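Local coordinates for galactose-binding lectin (Enterobacter cloacae subsp. cloacae, PDB 6YF6), which binds calcium and a seleno-fucoside in this C-terminal domain, and probably recognises galactose- or fucose-type sugars as a calcium-dependent lectin, at residues Asn10-Asn15 / Ala102-Thr107; Thr58-Gly63 / Ser117-Ala122; Gly77-Pro82 / Ala129-Asp134. One frame throughout, in Å; residues are numbered along the deposited sequence.

Interaction 3 builds much of the sugar site. It supplies Ser130, Gly132 and Asp134 to the calcium ion and Tyr79 and Met131 to the seleno-fucoside. Interaction 1 is its neighbour, with centres about 19 Å apart. The two touch where Ala102 CB packs 4.1 Å from Gly77 N. The side chain of Ala102 lies about 11 Å from the bound sugar, so interaction 1 lies near the site but makes no part of it. Interaction 2 is on the other side of the chain's centre, about 33 Å from interaction 3 between centres, and away from the ligand. Interactions 1 and 2 both touch the second subunit, whereas no other protein chain touches interaction 3.

Interaction 1 (Asn10-Asn15 / Ala102-Thr107)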
ATOM      1  N   ASN A  10      -1.226  -4.661   7.122  1.00 35.21           N
ATOM      2  CA  ASN A  10      -0.170  -4.876   6.139  1.00 35.00           C
ATOM      3  C   ASN A  10       0.840  -5.921   6.593  1.00 34.20           C
ATOM      4  O   ASN A  10       1.757  -6.251   5.832  1.00 34.19           O
ATOM      5  CB  ASN A  10       0.543  -3.555   5.818  1.00 37.06           C
ATOM      6  CG  ASN A  10       1.093  -2.860   7.053  1.00 40.59           C
ATOM      7  OD1 ASN A  10       1.291  -3.478   8.099  1.00 40.55           O
ATOM      8  ND2 ASN A  10       1.349  -1.564   6.928  1.00 44.76           N
ATOM      9  N   PHE A  11       0.688  -6.450   7.809  1.00 34.59           N
ATOM     10  CA  PHE A  11       1.500  -7.533   8.358  1.00 33.42           C
ATOM     11  C   PHE A  11       2.905  -7.086   8.746  1.00 31.60           C
ATOM     12  O   PHE A  11       3.784  -7.926   8.961  1.00 31.62           O
ATOM     13  CB  PHE A  11       1.565  -8.720   7.386  1.00 33.58           C
ATOM     14  CG  PHE A  11       0.226  -9.363   7.137  1.00 34.87           C
ATOM     15  CD1 PHE A  11      -0.493  -9.075   5.988  1.00 35.06           C
ATOM     16  CD2 PHE A  11      -0.325 -10.229   8.065  1.00 33.68           C
ATOM     17  CE1 PHE A  11      -1.733  -9.651   5.763  1.00 34.71           C
ATOM     18  CE2 PHE A  11      -1.563 -10.806   7.846  1.00 33.26           C
ATOM     19  CZ  PHE A  11      -2.267 -10.517   6.695  1.00 34.54           C
ATOM     20  N   GLU A  12       3.139  -5.780   8.860  1.00 32.54           N
ATOM     21  CA  GLU A  12       4.393  -5.296   9.423  1.00 33.33           C
ATOM     22  C   GLU A  12       4.584  -5.867  10.824  1.00 33.73           C
ATOM     23  O   GLU A  12       3.628  -5.999  11.594  1.00 34.17           O
ATOM     24  CB  GLU A  12       4.405  -3.767   9.472  1.00 36.60           C
ATOM     25  CG  GLU A  12       4.718  -3.095   8.144  1.00 38.96           C
ATOM     26  CD  GLU A  12       4.728  -1.580   8.238  1.00 42.78           C
ATOM     27  OE1 GLU A  12       4.588  -1.047   9.361  1.00 44.91           O
ATOM     28  OE2 GLU A  12       4.878  -0.921   7.190  1.00 44.17           O
ATOM     29  N   ARG A  13       5.824  -6.213  11.154  1.00 36.22           N
ATOM     30  CA  ARG A  13       6.162  -6.783  12.455  1.00 41.79           C
ATOM     31  C   ARG A  13       5.455  -8.113  12.700  1.00 38.28           C
ATOM     32  O   ARG A  13       5.324  -8.551  13.848  1.00 36.38           O
ATOM     33  CB  ARG A  13       5.837  -5.804  13.592  1.00 53.40           C
ATOM     34  CG  ARG A  13       6.280  -4.360  13.350  1.00 66.68           C
ATOM     35  CD  ARG A  13       7.794  -4.202  13.384  1.00 79.38           C
ATOM     36  NE  ARG A  13       8.437  -4.772  12.201  1.00 88.51           N
ATOM     37  CZ  ARG A  13       9.022  -4.071  11.230  1.00 96.36           C
ATOM     38  NH1 ARG A  13       9.062  -2.744  11.266  1.00102.03           N
ATOM     39  NH2 ARG A  13       9.574  -4.711  10.208  1.00 95.36           N
ATOM     40  N   ASP A  14       4.991  -8.762  11.632  1.00 36.94           N
ATOM     41  CA  ASP A  14       4.271 -10.032  11.727  1.00 35.64           C
ATOM     42  C   ASP A  14       2.985  -9.894  12.537  1.00 34.10           C
ATOM     43  O   ASP A  14       2.520 -10.854  13.155  1.00 33.01           O
ATOM     44  CB  ASP A  14       5.162 -11.127  12.320  1.00 37.43           C
ATOM     45  CG  ASP A  14       6.330 -11.476  11.421  1.00 39.06           C
ATOM     46  OD1 ASP A  14       6.458 -10.861  10.340  1.00 40.13           O
ATOM     47  OD2 ASP A  14       7.121 -12.366  11.796  1.00 39.92           O
ATOM     48  N   ASN A  15       2.396  -8.700  12.548  1.00 34.72           N
ATOM     49  CA  ASN A  15       1.110  -8.491  13.202  1.00 36.02           C
ATOM     50  C   ASN A  15       0.002  -8.921  12.247  1.00 36.10           C
ATOM     51  O   ASN A  15      -0.257  -8.248  11.243  1.00 38.29           O
ATOM     52  CB  ASN A  15       0.945  -7.031  13.615  1.00 38.91           C
ATOM     53  CG  ASN A  15      -0.151  -6.839  14.640  1.00 43.57           C
ATOM     54  OD1 ASN A  15      -1.096  -7.622  14.705  1.00 42.02           O
ATOM     55  ND2 ASN A  15      -0.030  -5.792  15.448  1.00 49.45           N
ATOM     56  N   ALA A 102      12.123   2.611  11.869  1.00 27.38           N
ATOM     57  CA  ALA A 102      12.625   2.077  10.609  1.00 28.17           C
ATOM     58  C   ALA A 102      11.643   1.060  10.040  1.00 27.83           C
ATOM     59  O   ALA A 102      11.136   0.196  10.762  1.00 29.36           O
ATOM     60  CB  ALA A 102      13.997   1.436  10.815  1.00 30.87           C
ATOM     61  N   ASN A 103      11.359   1.185   8.746  1.00 29.11           N
ATOM     62  CA  ASN A 103      10.528   0.243   7.997  1.00 31.77           C
ATOM     63  C   ASN A 103       9.088   0.191   8.492  1.00 33.29           C
ATOM     64  O   ASN A 103       8.386  -0.800   8.262  1.00 36.20           O
ATOM     65  CB  ASN A 103      11.158  -1.152   8.018  1.00 35.54           C
ATOM     66  CG  ASN A 103      12.586  -1.136   7.519  1.00 33.74           C
ATOM     67  OD1 ASN A 103      12.844  -0.800   6.363  1.00 29.72           O
ATOM     68  ND2 ASN A 103      13.525  -1.472   8.394  1.00 35.59           N
ATOM     69  N   GLU A 104       8.622   1.243   9.158  1.00 31.09           N
ATOM     70  CA  GLU A 104       7.200   1.445   9.409  1.00 32.25           C
ATOM     71  C   GLU A 104       6.686   2.371   8.313  1.00 26.71           C
ATOM     72  O   GLU A 104       7.059   3.549   8.260  1.00 24.39           O
ATOM     73  CB  GLU A 104       6.944   2.032  10.794  1.00 37.96           C
ATOM     74  CG  GLU A 104       5.520   2.543  10.972  1.00 44.58           C
ATOM     75  CD  GLU A 104       5.173   2.853  12.414  1.00 49.95           C
ATOM     76  OE1 GLU A 104       6.095   2.921  13.255  1.00 51.06           O
ATOM     77  OE2 GLU A 104       3.971   3.028  12.705  1.00 52.14           O
ATOM     78  N   TRP A 105       5.851   1.842   7.430  1.00 27.90           N
ATOM     79  CA  TRP A 105       5.351   2.609   6.300  1.00 27.30           C
ATOM     80  C   TRP A 105       4.134   3.413   6.740  1.00 29.42           C
ATOM     81  O   TRP A 105       3.169   2.855   7.272  1.00 30.37           O
ATOM     82  CB  TRP A 105       5.030   1.684   5.129  1.00 27.75           C
ATOM     83  CG  TRP A 105       6.290   1.160   4.481  1.00 26.60           C
ATOM     84  CD1 TRP A 105       6.940  -0.007   4.770  1.00 27.59           C
ATOM     85  CD2 TRP A 105       7.058   1.800   3.454  1.00 24.34           C
ATOM     86  NE1 TRP A 105       8.060  -0.136   3.983  1.00 26.30           N
ATOM     87  CE2 TRP A 105       8.156   0.961   3.168  1.00 24.42           C
ATOM     88  CE3 TRP A 105       6.926   3.002   2.753  1.00 23.04           C
ATOM     89  CZ2 TRP A 105       9.110   1.282   2.205  1.00 23.73           C
ATOM     90  CZ3 TRP A 105       7.877   3.321   1.797  1.00 22.82           C
ATOM     91  CH2 TRP A 105       8.954   2.463   1.532  1.00 23.01           C
ATOM     92  N   VAL A 106       4.200   4.727   6.539  1.00 30.14           N
ATOM     93  CA  VAL A 106       3.136   5.644   6.911  1.00 31.52           C
ATOM     94  C   VAL A 106       2.764   6.454   5.678  1.00 27.81           C
ATOM     95  O   VAL A 106       3.455   6.434   4.660  1.00 26.07           O
ATOM     96  CB  VAL A 106       3.542   6.577   8.071  1.00 32.43           C
ATOM     97  CG1 VAL A 106       3.980   5.768   9.282  1.00 36.08           C
ATOM     98  CG2 VAL A 106       4.646   7.528   7.628  1.00 29.05           C
ATOM     99  N   THR A 107       1.658   7.181   5.790  1.00 26.58           N
ATOM    100  CA  THR A 107       1.146   8.006   4.708  1.00 25.47           C
ATOM    101  C   THR A 107       1.341   9.475   5.051  1.00 24.74           C
ATOM    102  O   THR A 107       0.912   9.937   6.113  1.00 25.93           O
ATOM    103  CB  THR A 107      -0.334   7.709   4.450  1.00 27.50           C
ATOM    104  OG1 THR A 107      -0.479   6.333   4.080  1.00 29.86           O
ATOM    105  CG2 THR A 107      -0.880   8.593   3.336  1.00 27.98           C
TER
HETATM  106  O   HOH W   1       2.673   0.768   8.878  1.00 23.85           O
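Glu12 reaches Trp105 with its carboxylate. One direct hydrogen bond and a water bridge make the polar part of this contact. Trp105 N donates to Glu12 OE2 at 2.9 Å, with an N-H...O angle of 163°. The N-H arrives on the syn side of the carboxylate, somewhat out of its plane. Glu12 CG lies anti to the carbonyl carbon (chi1 -79°), and the extended chain beyond it carries the carboxylate to the backbone of Trp105.

A water ties in the other oxygen. It donates to Glu12 OE1 at 2.7 Å and to Trp105 O at 2.7 Å. It also accepts a weak bond from Asn10 ND2. Both carboxylate oxygens are therefore engaged. Asn10 braces Glu12 in a second way, because its OD1 accepts from Glu12 N at 3.0 Å in an Asx turn.

The ring contact is at an edge. Glu12 OE2 sits 3.3 Å from Trp105 CD1, close to the indole plane, and the carboxylate and ring planes are 52° apart.

The approach of Arg13 is looser. Arg13 NH1 lies obliquely 3.6 Å from Ala102 O and 3.6 Å from Asn103 O. The side chain is poorly ordered, so any attraction is probably modest.

Residues 10-15 follow strand 7-9. Trp105 packs on Ala33 of the second subunit and makes a cation-pi contact with Lys138. Backbone bonds join Asn103 to Arg74 and Val106 to Ile72 of strand 65-74.

Interaction 2 (Thr58-Gly63 / Ser117-Ala122)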
ATOM      1  N   THR A  58      -0.129  16.989 -14.707  1.00 30.64           N
ATOM      2  CA  THR A  58      -1.034  17.518 -15.716  1.00 31.88           C
ATOM      3  C   THR A  58      -2.394  16.832 -15.613  1.00 31.93           C
ATOM      4  O   THR A  58      -2.595  15.906 -14.823  1.00 31.59           O
ATOM      5  CB  THR A  58      -0.443  17.335 -17.121  1.00 33.82           C
ATOM      6  OG1 THR A  58      -0.345  15.938 -17.425  1.00 33.83           O
ATOM      7  CG2 THR A  58       0.941  17.972 -17.208  1.00 34.21           C
ATOM      8  N   GLY A  59      -3.338  17.314 -16.420  1.00 30.69           N
ATOM      9  CA  GLY A  59      -4.660  16.721 -16.468  1.00 30.07           C
ATOM     10  C   GLY A  59      -5.619  17.185 -15.397  1.00 28.38           C
ATOM     11  O   GLY A  59      -6.635  16.522 -15.163  1.00 27.47           O
ATOM     12  N   LEU A  60      -5.339  18.312 -14.747  1.00 30.13           N
ATOM     13  CA  LEU A  60      -6.170  18.806 -13.664  1.00 29.98           C
ATOM     14  C   LEU A  60      -7.202  19.806 -14.184  1.00 30.73           C
ATOM     15  O   LEU A  60      -7.222  20.167 -15.363  1.00 30.15           O
ATOM     16  CB  LEU A  60      -5.305  19.447 -12.582  1.00 30.13           C
ATOM     17  CG  LEU A  60      -4.123  18.625 -12.067  1.00 29.34           C
ATOM     18  CD1 LEU A  60      -3.407  19.391 -10.958  1.00 30.34           C
ATOM     19  CD2 LEU A  60      -4.570  17.249 -11.583  1.00 28.40           C
ATOM     20  N   THR A  61      -8.065  20.269 -13.282  1.00 30.04           N
ATOM     21  CA  THR A  61      -9.091  21.251 -13.605  1.00 30.73           C
ATOM     22  C   THR A  61      -9.156  22.276 -12.484  1.00 28.71           C
ATOM     23  O   THR A  61      -9.239  21.908 -11.309  1.00 29.54           O
ATOM     24  CB  THR A  61     -10.455  20.577 -13.798  1.00 29.25           C
ATOM     25  OG1 THR A  61     -10.375  19.635 -14.877  1.00 30.28           O
ATOM     26  CG2 THR A  61     -11.530  21.609 -14.106  1.00 29.78           C
ATOM     27  N   ALA A  62      -9.121  23.559 -12.850  1.00 28.13           N
ATOM     28  CA  ALA A  62      -9.110  24.626 -11.859  1.00 27.66           C
ATOM     29  C   ALA A  62     -10.282  24.497 -10.896  1.00 28.64           C
ATOM     30  O   ALA A  62     -11.393  24.130 -11.287  1.00 27.86           O
ATOM     31  CB  ALA A  62      -9.166  25.992 -12.548  1.00 29.08           C
ATOM     32  N   GLY A  63     -10.029  24.828  -9.633  1.00 30.58           N
ATOM     33  CA  GLY A  63     -11.064  24.871  -8.629  1.00 33.49           C
ATOM     34  C   GLY A  63     -11.344  23.559  -7.930  1.00 31.99           C
ATOM     35  O   GLY A  63     -12.068  23.557  -6.926  1.00 32.86           O
ATOM     36  N   SER A 117      -4.671  23.567 -15.495  1.00 38.36           N
ATOM     37  CA  SER A 117      -4.519  22.224 -16.034  1.00 36.28           C
ATOM     38  C   SER A 117      -3.387  21.443 -15.383  1.00 33.84           C
ATOM     39  O   SER A 117      -3.314  20.224 -15.570  1.00 32.48           O
ATOM     40  CB  SER A 117      -4.280  22.302 -17.543  1.00 40.54           C
ATOM     41  OG  SER A 117      -3.075  22.994 -17.822  1.00 42.53           O
ATOM     42  N   GLN A 118      -2.510  22.101 -14.628  1.00 32.54           N
ATOM     43  CA  GLN A 118      -1.385  21.407 -14.024  1.00 31.65           C
ATOM     44  C   GLN A 118      -1.001  22.080 -12.715  1.00 31.17           C
ATOM     45  O   GLN A 118      -1.384  23.219 -12.438  1.00 32.19           O
ATOM     46  CB  GLN A 118      -0.179  21.369 -14.970  1.00 34.18           C
ATOM     47  CG  GLN A 118       0.322  22.743 -15.386  1.00 37.69           C
ATOM     48  CD  GLN A 118       1.443  22.668 -16.402  1.00 41.79           C
ATOM     49  OE1 GLN A 118       1.362  21.919 -17.376  1.00 43.57           O
ATOM     50  NE2 GLN A 118       2.499  23.445 -16.181  1.00 43.16           N
ATOM     51  N   ALA A 119      -0.229  21.348 -11.914  1.00 29.36           N
ATOM     52  CA  ALA A 119       0.289  21.839 -10.647  1.00 27.90           C
ATOM     53  C   ALA A 119       1.725  21.370 -10.490  1.00 26.45           C
ATOM     54  O   ALA A 119       2.067  20.251 -10.883  1.00 27.83           O
ATOM     55  CB  ALA A 119      -0.548  21.347  -9.461  1.00 25.40           C
ATOM     56  N   GLU A 120       2.561  22.232  -9.918  1.00 26.54           N
ATOM     57  CA  GLU A 120       3.959  21.910  -9.650  1.00 28.62           C
ATOM     58  C   GLU A 120       4.045  21.329  -8.243  1.00 25.27           C
ATOM     59  O   GLU A 120       3.837  22.041  -7.255  1.00 26.05           O
ATOM     60  CB  GLU A 120       4.836  23.150  -9.802  1.00 38.47           C
ATOM     61  CG  GLU A 120       4.967  23.629 -11.246  1.00 54.57           C
ATOM     62  CD  GLU A 120       5.835  24.868 -11.385  1.00 73.67           C
ATOM     63  OE1 GLU A 120       6.967  24.871 -10.857  1.00 80.21           O
ATOM     64  OE2 GLU A 120       5.387  25.841 -12.028  1.00 82.27           O
ATOM     65  N   LEU A 121       4.337  20.036  -8.157  1.00 24.22           N
ATOM     66  CA  LEU A 121       4.399  19.326  -6.890  1.00 24.90           C
ATOM     67  C   LEU A 121       5.846  19.081  -6.493  1.00 26.38           C
ATOM     68  O   LEU A 121       6.700  18.810  -7.343  1.00 27.82           O
ATOM     69  CB  LEU A 121       3.665  17.989  -6.978  1.00 24.59           C
ATOM     70  CG  LEU A 121       2.211  18.069  -7.442  1.00 27.71           C
ATOM     71  CD1 LEU A 121       1.602  16.675  -7.500  1.00 27.94           C
ATOM     72  CD2 LEU A 121       1.412  18.991  -6.527  1.00 28.99           C
ATOM     73  N   ALA A 122       6.115  19.156  -5.194  1.00 27.53           N
ATOM     74  CA  ALA A 122       7.443  18.857  -4.687  1.00 28.11           C
ATOM     75  C   ALA A 122       7.318  18.208  -3.319  1.00 25.78           C
ATOM     76  O   ALA A 122       6.519  18.645  -2.487  1.00 26.31           O
ATOM     77  CB  ALA A 122       8.306  20.121  -4.599  1.00 29.40           C
TER
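Ser117 meets Leu60 through the backbone. Leu60 N donates to Ser117 O at 2.9 Å, with an N-H...O angle of 165°. The same oxygen takes a CA-H...O contact from Thr58 CA at 3.5 Å. Leu60 O in turn receives a CA-H...O contact from Ser117 CA, also at 3.5 Å. The chain of residues 58-60 thus curls round the Ser117 carbonyl. Gly59, with its positive phi, helps to make that curve.

Gln118 comes next and faces Thr58. Its CB packs 4.0 Å from Thr58 CA. Further out, Gln118 OE1 lies 4.0 Å from Thr58 CG2, where the two side chains cross at a slant. The Gln118 chain leaves between its own backbone N and carbonyl carbon (chi1 59°) and then runs extended, which brings the amide back beside the threonine methyl. This is a light contact between two exposed side chains.

Ala119 turns the contact inward. Its CB touches Leu60 CD1 at 3.8 Å, and both side chains are buried. They share a further neighbour, Phe112 of strand 106-113. Leu60 also packs on Tyr66 and on Phe5 of the second subunit. From Ala119 on, the strand is hydrogen-bonded to strand 50-58, Ala119 with Leu57 and Leu121 with Lys55.

Residues 58-63 carry the chain from strand 50-58 in one four-stranded antiparallel sheet to strand 65-74 in the other. With Leu60 and Phe112 meeting where the sheets face each other, this is a crossover loop from an outer strand of one sheet to an inner strand of the other, in a beta-sandwich consistent with the PA-IL lectin fold.

Interaction 3 (Gly77-Pro82 / Ala129-Asp134); sequences GKYEAP and ASMGND. With CA (calcium ion), chain D; SFU (methyl 1-seleno-alpha-L-fucopyranoside), chain C.
Met131 bends twice (chi2 -70°, chi3 -71°), which curls its methyl back over the ring of Tyr79. The two loops that meet here form one wall of the calcium-dependent sugar site, consistent with a PA-IL-type lectin. Met131 CE is 3.5 Å from the Tyr79 ring centroid and 17° off the ring normal, a CH-pi contact over the face. The sulfur stands oblique to the ring in a Met-aromatic contact, and it also touches C1 of the sugar. Lys78 CE lies over the opposite face, offset toward the rim. The sugar's ring oxygen O5 approaches the tyrosine at its edge.

Two backbone bonds join the loops. Glu80 N donates to Met131 O at 3.2 Å, and Asn133 N donates to Glu80 O at 2.7 Å. They bracket Gly132, whose CA sits close against Lys78 O.

The Asn133 amide turns back on its own segment. Its ND2 donates to Ala129 O at 3.1 Å, in the carbonyl plane, closing the turn of residues 129-133 on itself. Its OD1 rests against CA and CB of Pro82.

The calcium ion takes Gly132 O at 2.6 Å and Asp134 OD1 at 2.5 Å, together with Ser130 O. Ile41 and Thr42 complete the protein ligands. A water accepts from Lys78 N and probably donates to Asp134 OD2.

Sugar O3 also binds the metal. Sugar O4 lies 2.4 Å from calcium and accepts a weak hydrogen bond from Gly132 N at 2.8 Å.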
ATOM      1  N   GLY A  77      17.285   3.858  10.804  1.00 28.27           N
ATOM      2  CA  GLY A  77      16.830   4.375  12.079  1.00 29.90           C
ATOM      3  C   GLY A  77      17.902   4.969  12.961  1.00 31.54           C
ATOM      4  O   GLY A  77      17.685   5.122  14.169  1.00 32.83           O
ATOM      5  N   LYS A  78      19.050   5.325  12.405  1.00 32.51           N
ATOM      6  CA  LYS A  78      20.160   5.821  13.198  1.00 35.62           C
ATOM      7  C   LYS A  78      20.421   7.289  12.903  1.00 34.39           C
ATOM      8  O   LYS A  78      20.190   7.775  11.791  1.00 33.53           O
ATOM      9  CB  LYS A  78      21.425   4.997  12.938  1.00 43.33           C
ATOM     10  CG  LYS A  78      21.509   3.742  13.805  1.00 51.43           C
ATOM     11  CD  LYS A  78      22.885   3.087  13.769  1.00 62.13           C
ATOM     12  CE  LYS A  78      24.004   4.082  14.060  1.00 71.76           C
ATOM     13  NZ  LYS A  78      24.986   3.575  15.056  1.00 78.17           N
ATOM     14  N   TYR A  79      20.906   7.989  13.921  1.00 34.91           N
ATOM     15  CA  TYR A  79      21.280   9.406  13.819  1.00 34.99           C
ATOM     16  C   TYR A  79      20.006  10.200  13.517  1.00 31.34           C
ATOM     17  O   TYR A  79      18.958   9.935  14.127  1.00 30.18           O
ATOM     18  CB  TYR A  79      22.403   9.545  12.811  1.00 36.45           C
ATOM     19  CG  TYR A  79      23.644   8.764  13.198  1.00 39.65           C
ATOM     20  CD1 TYR A  79      24.324   7.989  12.267  1.00 40.58           C
ATOM     21  CD2 TYR A  79      24.131   8.799  14.499  1.00 43.83           C
ATOM     22  CE1 TYR A  79      25.456   7.273  12.623  1.00 45.94           C
ATOM     23  CE2 TYR A  79      25.261   8.090  14.862  1.00 48.98           C
ATOM     24  CZ  TYR A  79      25.920   7.329  13.922  1.00 50.70           C
ATOM     25  OH  TYR A  79      27.043   6.623  14.283  1.00 55.49           O
ATOM     26  N   GLU A  80      20.044  11.161  12.599  1.00 30.52           N
ATOM     27  CA  GLU A  80      18.960  12.126  12.480  1.00 32.03           C
ATOM     28  C   GLU A  80      17.739  11.517  11.803  1.00 28.29           C
ATOM     29  O   GLU A  80      17.851  10.781  10.818  1.00 25.56           O
ATOM     30  CB  GLU A  80      19.428  13.358  11.705  1.00 41.17           C
ATOM     31  CG  GLU A  80      20.132  14.380  12.587  1.00 59.26           C
ATOM     32  CD  GLU A  80      20.049  15.787  12.039  1.00 79.03           C
ATOM     33  OE1 GLU A  80      21.112  16.373  11.747  1.00 89.47           O
ATOM     34  OE2 GLU A  80      18.922  16.310  11.906  1.00 84.90           O
ATOM     35  N   ALA A  81      16.566  11.829  12.346  1.00 28.67           N
ATOM     36  CA  ALA A  81      15.319  11.370  11.753  1.00 28.80           C
ATOM     37  C   ALA A  81      14.934  12.275  10.583  1.00 27.19           C
ATOM     38  O   ALA A  81      15.044  13.499  10.687  1.00 29.49           O
ATOM     39  CB  ALA A  81      14.201  11.369  12.795  1.00 30.78           C
ATOM     40  N   PRO A  82      14.491  11.712   9.459  1.00 26.18           N
ATOM     41  CA  PRO A  82      14.022  12.567   8.361  1.00 26.42           C
ATOM     42  C   PRO A  82      12.791  13.366   8.770  1.00 27.00           C
ATOM     43  O   PRO A  82      12.049  12.992   9.679  1.00 27.89           O
ATOM     44  CB  PRO A  82      13.692  11.570   7.240  1.00 25.55           C
ATOM     45  CG  PRO A  82      14.402  10.297   7.614  1.00 25.18           C
ATOM     46  CD  PRO A  82      14.419  10.279   9.110  1.00 24.47           C
ATOM     47  N   ALA A 129      21.027  17.087   7.004  1.00 31.13           N
ATOM     48  CA  ALA A 129      22.107  16.231   7.472  1.00 30.69           C
ATOM     49  C   ALA A 129      22.270  15.000   6.590  1.00 26.88           C
ATOM     50  O   ALA A 129      21.328  14.535   5.943  1.00 23.29           O
ATOM     51  CB  ALA A 129      21.842  15.793   8.913  1.00 32.00           C
ATOM     52  N   SER A 130      23.495  14.476   6.567  1.00 26.70           N
ATOM     53  CA  SER A 130      23.789  13.195   5.940  1.00 24.91           C
ATOM     54  C   SER A 130      23.890  12.061   6.950  1.00 23.24           C
ATOM     55  O   SER A 130      23.603  10.910   6.604  1.00 22.78           O
ATOM     56  CB  SER A 130      25.099  13.285   5.151  1.00 25.57           C
ATOM     57  OG  SER A 130      26.201  13.417   6.026  1.00 29.52           O
ATOM     58  N   MET A 131      24.288  12.368   8.186  1.00 25.41           N
ATOM     59  CA  MET A 131      24.317  11.386   9.265  1.00 28.00           C
ATOM     60  C   MET A 131      22.891  10.944   9.567  1.00 27.22           C
ATOM     61  O   MET A 131      22.113  11.698  10.160  1.00 29.02           O
ATOM     62  CB  MET A 131      24.974  11.984  10.505  1.00 33.28           C
ATOM     63  CG  MET A 131      26.476  12.173  10.388  1.00 40.23           C
ATOM     64  SD  MET A 131      27.376  10.607  10.383  1.00 42.30           S
ATOM     65  CE  MET A 131      27.170  10.069  12.079  1.00 43.76           C
ATOM     66  N   GLY A 132      22.545   9.724   9.165  1.00 27.78           N
ATOM     67  CA  GLY A 132      21.168   9.283   9.234  1.00 26.85           C
ATOM     68  C   GLY A 132      20.349   9.921   8.130  1.00 26.27           C
ATOM     69  O   GLY A 132      20.819  10.049   6.995  1.00 24.24           O
ATOM     70  N   ASN A 133      19.128  10.337   8.445  1.00 26.28           N
ATOM     71  CA  ASN A 133      18.261  10.972   7.458  1.00 25.66           C
ATOM     72  C   ASN A 133      18.077  10.070   6.236  1.00 24.18           C
ATOM     73  O   ASN A 133      18.175  10.510   5.089  1.00 22.48           O
ATOM     74  CB  ASN A 133      18.828  12.337   7.056  1.00 27.25           C
ATOM     75  CG  ASN A 133      17.824  13.186   6.313  1.00 27.40           C
ATOM     76  OD1 ASN A 133      16.620  13.005   6.461  1.00 25.23           O
ATOM     77  ND2 ASN A 133      18.316  14.118   5.506  1.00 28.80           N
ATOM     78  N   ASP A 134      17.808   8.791   6.496  1.00 23.84           N
ATOM     79  CA  ASP A 134      17.666   7.770   5.463  1.00 23.79           C
ATOM     80  C   ASP A 134      16.227   7.270   5.419  1.00 20.01           C
ATOM     81  O   ASP A 134      15.656   6.921   6.457  1.00 21.43           O
ATOM     82  CB  ASP A 134      18.618   6.601   5.730  1.00 24.14           C
ATOM     83  CG  ASP A 134      20.045   7.056   5.960  1.00 24.82           C
ATOM     84  OD1 ASP A 134      20.622   7.677   5.044  1.00 23.86           O
ATOM     85  OD2 ASP A 134      20.587   6.796   7.055  1.00 24.85           O
TER
HETATM   86 CA    CA D 302      22.437   9.344   5.146  1.00 21.95          CA
HETATM   87  C1  SFU C 301      26.314   7.866   7.907  1.00 34.30           C
HETATM   88  C2  SFU C 301      25.870   8.355   6.528  1.00 21.73           C
HETATM   89  C3  SFU C 301      25.002   7.321   5.780  1.00 23.73           C
HETATM   90  C4  SFU C 301      23.864   6.898   6.700  1.00 27.29           C
HETATM   91  C5  SFU C 301      24.473   6.328   7.980  1.00 30.56           C
HETATM   92  C6  SFU C 301      23.358   5.915   8.929  1.00 34.79           C
HETATM   93  O2  SFU C 301      27.019   8.655   5.756  1.00 19.34           O
HETATM   94  O3  SFU C 301      24.411   7.938   4.649  1.00 26.16           O
HETATM   95  O4  SFU C 301      23.054   8.001   7.074  1.00 23.36           O
HETATM   96  O5  SFU C 301      25.278   7.308   8.670  1.00 24.56           O
HETATM   97  CM  SFU C 301      28.043   5.980   9.508  1.00 45.17           C
HETATM   98 SE   SFU C 301      27.786   6.509   7.681  1.00 44.71          SE
HETATM   99  O   HOH W   2      19.341   6.269   9.543  1.00 30.40           O